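Local coordinates for ABC transporter, substrate-binding protein (Clostridium perfringens, PDB 4EDP) that is a solute-binding protein that probably captures a substrate outside the membrane and delivers it to an ABC transporter, at residues I255-F264 / V323-D331. Residues are numbered along the deposited sequence; the frame is centred on the assembly and turned at random. Where two conformers were deposited one is given.
Sequences IPESGTYLNF and VVDNAKVID. With ACT (acetate ion), chain G.
Tyr261 and Lys328 form a single parallel beta bridge: Lys328 N donates to Thr260 O (2.8 Å), and Leu262 N donates to Lys328 O (3.0 Å). One step on, the two backbones no longer bond directly; a water accepts a hydrogen bond from Ile330 N and donates one to Leu262 O. The Lys328 side chain crosses obliquely over one face of its partner's ring, CB offset toward the rim. This CB makes a CH-pi contact 4.2 Å from the centroid of the Tyr261 ring, and the extended chain carries CD on over CZ and OH. Both polar ends converge on Glu187 of helix 178-189, with Lys328 NZ in a salt bridge to one carboxylate oxygen and Tyr261 OH bonded to the other. NZ also makes a weak bond to Ser258 O and shares a water with Ser258 OG and Gly259 O. Strand 262-269, which runs on from here, pairs with both 135-145 and 89-93, consistent with a crossing between the two lobes of a periplasmic-binding-protein fold, while 323-331 leads into the C-terminal helix. Away from the tyrosine, Ala327 CB presses against Leu262 CG at 3.4 Å, tighter than usual for two carbons, and also meets Thr260 CG2 at 3.5 Å, the threonine hydroxyl being bonded to Ile141 O. Farther along, Val329 CG1 lies at the edge of the Phe264 ring, 3.8 Å from CZ. At the other end, the type I turn Pro256-Gly259 is gripped by Asn326: with CG anti to the backbone N (chi1 -163°), ND2 reaches Glu257 O at 2.8 Å, approaching from above the carbonyl plane, and bonds a water held by Pro256 O.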
loop_
_atom_site.group_PDB
_atom_site.type_symbol
_atom_site.label_atom_id
_atom_site.label_comp_id
_atom_site.label_asym_id
_atom_site.label_seq_id
_atom_site.Cartn_x
_atom_site.Cartn_y
_atom_site.Cartn_z
ATOM N N ILE A 255 -5.183 5.071 15.630
ATOM C CA ILE A 255 -5.809 4.081 14.751
ATOM C C ILE A 255 -7.256 3.973 15.214
ATOM O O ILE A 255 -7.510 3.542 16.337
ATOM C CB ILE A 255 -5.134 2.702 14.847
ATOM C CG1 ILE A 255 -3.645 2.799 14.503
ATOM C CG2 ILE A 255 -5.849 1.660 13.937
ATOM C CD1 ILE A 255 -3.346 3.356 13.132
ATOM N N PRO A 256 -8.217 4.391 14.376
ATOM C CA PRO A 256 -9.590 4.292 14.835
ATOM C C PRO A 256 -10.002 2.863 15.177
ATOM O O PRO A 256 -9.520 1.918 14.577
ATOM C CB PRO A 256 -10.397 4.821 13.641
ATOM C CG PRO A 256 -9.489 5.829 13.014
ATOM C CD PRO A 256 -8.119 5.165 13.127
ATOM N N GLU A 257 -10.908 2.732 16.130
ATOM C CA GLU A 257 -11.417 1.428 16.526
ATOM C C GLU A 257 -12.129 0.703 15.392
ATOM O O GLU A 257 -12.195 -0.533 15.361
ATOM C CB GLU A 257 -12.365 1.579 17.720
ATOM C CG GLU A 257 -11.632 1.862 19.010
ATOM C CD GLU A 257 -12.477 1.609 20.245
ATOM O OE1 GLU A 257 -13.717 1.483 20.103
ATOM O OE2 GLU A 257 -11.897 1.524 21.359
ATOM N N SER A 258 -12.645 1.467 14.442
ATOM C CA SER A 258 -13.384 0.895 13.319
ATOM C C SER A 258 -12.445 0.161 12.367
ATOM O O SER A 258 -12.881 -0.688 11.580
ATOM C CB SER A 258 -14.183 1.989 12.600
ATOM O OG SER A 258 -13.323 2.923 11.982
ATOM N N GLY A 259 -11.156 0.509 12.411
ATOM C CA GLY A 259 -10.154 -0.157 11.606
ATOM C C GLY A 259 -9.423 0.766 10.654
ATOM O O GLY A 259 -10.006 1.716 10.139
ATOM N N THR A 260 -8.133 0.514 10.496
ATOM C CA THR A 260 -7.300 1.205 9.525
ATOM C C THR A 260 -7.551 0.573 8.147
ATOM O O THR A 260 -8.374 -0.354 8.006
ATOM C CB THR A 260 -5.781 1.031 9.832
ATOM O OG1 THR A 260 -5.002 1.839 8.927
ATOM C CG2 THR A 260 -5.369 -0.388 9.668
ATOM N N TYR A 261 -6.924 1.151 7.122
ATOM C CA TYR A 261 -6.980 0.652 5.755
ATOM C C TYR A 261 -5.584 0.213 5.344
ATOM O O TYR A 261 -4.595 0.904 5.604
ATOM C CB TYR A 261 -7.471 1.727 4.774
ATOM C CG TYR A 261 -8.953 1.970 4.867
ATOM C CD1 TYR A 261 -9.487 2.742 5.886
ATOM C CD2 TYR A 261 -9.820 1.431 3.924
ATOM C CE1 TYR A 261 -10.854 2.953 5.981
ATOM C CE2 TYR A 261 -11.193 1.638 4.008
ATOM C CZ TYR A 261 -11.697 2.401 5.028
ATOM O OH TYR A 261 -13.042 2.623 5.135
ATOM N N LEU A 262 -5.504 -0.972 4.745
ATOM C CA LEU A 262 -4.243 -1.491 4.273
ATOM C C LEU A 262 -4.094 -1.310 2.778
ATOM O O LEU A 262 -5.084 -1.149 2.052
ATOM C CB LEU A 262 -4.168 -3.004 4.515
ATOM C CG LEU A 262 -4.435 -3.504 5.930
ATOM C CD1 LEU A 262 -4.332 -5.041 5.986
ATOM C CD2 LEU A 262 -3.499 -2.824 6.906
ATOM N N ASN A 263 -2.844 -1.296 2.331
ATOM C CA ASN A 263 -2.532 -1.355 0.902
ATOM C C ASN A 263 -1.416 -2.409 0.785
ATOM O O ASN A 263 -0.683 -2.649 1.752
ATOM C CB ASN A 263 -2.195 -0.019 0.259
ATOM C CG ASN A 263 -0.957 0.610 0.805
ATOM O OD1 ASN A 263 0.163 0.306 0.369
ATOM N ND2 ASN A 263 -1.144 1.565 1.714
ATOM N N PHE A 264 -1.343 -3.060 -0.368
ATOM C CA PHE A 264 -0.372 -4.130 -0.609
ATOM C C PHE A 264 0.458 -3.905 -1.861
ATOM O O PHE A 264 0.030 -3.199 -2.772
ATOM C CB PHE A 264 -1.133 -5.450 -0.879
ATOM C CG PHE A 264 -2.107 -5.857 0.219
ATOM C CD1 PHE A 264 -1.647 -6.326 1.430
ATOM C CD2 PHE A 264 -3.465 -5.791 0.018
ATOM C CE1 PHE A 264 -2.520 -6.695 2.446
ATOM C CE2 PHE A 264 -4.340 -6.167 1.033
ATOM C CZ PHE A 264 -3.864 -6.602 2.248
ATOM N N VAL A 323 -3.309 -4.479 14.809
ATOM C CA VAL A 323 -3.812 -3.474 13.883
ATOM C C VAL A 323 -4.250 -4.110 12.568
ATOM O O VAL A 323 -5.255 -3.703 11.984
ATOM C CB VAL A 323 -2.754 -2.393 13.575
ATOM C CG1 VAL A 323 -1.582 -2.992 12.782
ATOM C CG2 VAL A 323 -3.375 -1.249 12.788
ATOM N N VAL A 324 -3.497 -5.108 12.107
ATOM C CA VAL A 324 -3.790 -5.777 10.843
ATOM C C VAL A 324 -5.100 -6.559 10.915
ATOM O O VAL A 324 -5.882 -6.510 9.980
ATOM C CB VAL A 324 -2.650 -6.742 10.411
ATOM C CG1 VAL A 324 -3.055 -7.521 9.152
ATOM C CG2 VAL A 324 -1.354 -5.950 10.181
ATOM N N ASP A 325 -5.329 -7.247 12.028
ATOM C CA ASP A 325 -6.526 -8.094 12.235
ATOM C C ASP A 325 -7.854 -7.329 12.083
ATOM O O ASP A 325 -8.872 -7.897 11.642
ATOM C CB ASP A 325 -6.530 -8.716 13.645
ATOM C CG ASP A 325 -5.200 -9.396 14.038
ATOM O OD1 ASP A 325 -4.293 -9.558 13.191
ATOM O OD2 ASP A 325 -5.063 -9.751 15.236
ATOM N N ASN A 326 -7.843 -6.050 12.459
ATOM C CA ASN A 326 -9.052 -5.242 12.431
ATOM C C ASN A 326 -9.140 -4.309 11.203
ATOM O O ASN A 326 -10.081 -3.511 11.076
ATOM C CB ASN A 326 -9.079 -4.382 13.690
ATOM C CG ASN A 326 -10.449 -3.814 13.964
ATOM O OD1 ASN A 326 -11.447 -4.522 13.861
ATOM N ND2 ASN A 326 -10.507 -2.549 14.356
ATOM N N ALA A 327 -8.155 -4.411 10.309
ATOM C CA ALA A 327 -8.083 -3.528 9.150
ATOM C C ALA A 327 -9.038 -3.869 8.035
ATOM O O ALA A 327 -9.546 -4.984 7.942
ATOM C CB ALA A 327 -6.646 -3.504 8.572
ATOM N N LYS A 328 -9.245 -2.869 7.189
ATOM C CA LYS A 328 -10.081 -2.956 6.014
ATOM C C LYS A 328 -9.206 -2.994 4.770
ATOM O O LYS A 328 -8.111 -2.417 4.750
ATOM C CB LYS A 328 -11.024 -1.771 5.984
ATOM C CG LYS A 328 -12.050 -1.856 7.108
ATOM C CD LYS A 328 -12.984 -0.694 7.209
ATOM C CE LYS A 328 -13.852 -0.945 8.459
ATOM N NZ LYS A 328 -14.662 0.160 8.926
ATOM N N VAL A 329 -9.648 -3.736 3.753
ATOM C CA VAL A 329 -8.913 -3.799 2.487
ATOM C C VAL A 329 -9.777 -3.214 1.368
ATOM O O VAL A 329 -11.005 -3.218 1.446
ATOM C CB VAL A 329 -8.464 -5.224 2.114
ATOM C CG1 VAL A 329 -7.490 -5.790 3.205
ATOM C CG2 VAL A 329 -9.649 -6.124 1.929
ATOM N N ILE A 330 -9.125 -2.731 0.326
ATOM C CA ILE A 330 -9.821 -2.119 -0.806
ATOM C C ILE A 330 -9.905 -3.061 -2.001
ATOM O O ILE A 330 -8.961 -3.779 -2.289
ATOM C CB ILE A 330 -9.136 -0.811 -1.199
ATOM C CG1 ILE A 330 -9.315 0.213 -0.059
ATOM C CG2 ILE A 330 -9.719 -0.237 -2.487
ATOM C CD1 ILE A 330 -8.643 1.516 -0.323
ATOM N N ASP A 331 -11.057 -3.077 -2.673
ATOM C CA ASP A 331 -11.228 -3.894 -3.872
ATOM C C ASP A 331 -10.803 -3.054 -5.065
ATOM O O ASP A 331 -11.575 -2.211 -5.550
ATOM C CB ASP A 331 -12.695 -4.309 -4.018
ATOM C CG ASP A 331 -12.974 -5.090 -5.298
ATOM O OD1 ASP A 331 -12.082 -5.209 -6.169
ATOM O OD2 ASP A 331 -14.121 -5.576 -5.444
HETATM C C ACT G . -14.355 -1.915 -1.520
HETATM O O ACT G . -13.236 -1.476 -1.758
HETATM O OXT ACT G . -14.417 -3.147 -1.287
HETATM C CH3 ACT G . -15.541 -1.000 -1.458
HETATM O O HOH W 1 -8.511 -0.716 14.642
HETATM O O HOH W 2 -14.101 -2.723 14.905
HETATM O O HOH W 3 -12.678 1.989 9.599
HETATM O O HOH W 4 -12.706 -3.493 11.841
HETATM O O HOH W 5 -7.081 -1.583 12.248
HETATM O O HOH W 6 -6.417 -2.955 0.497
#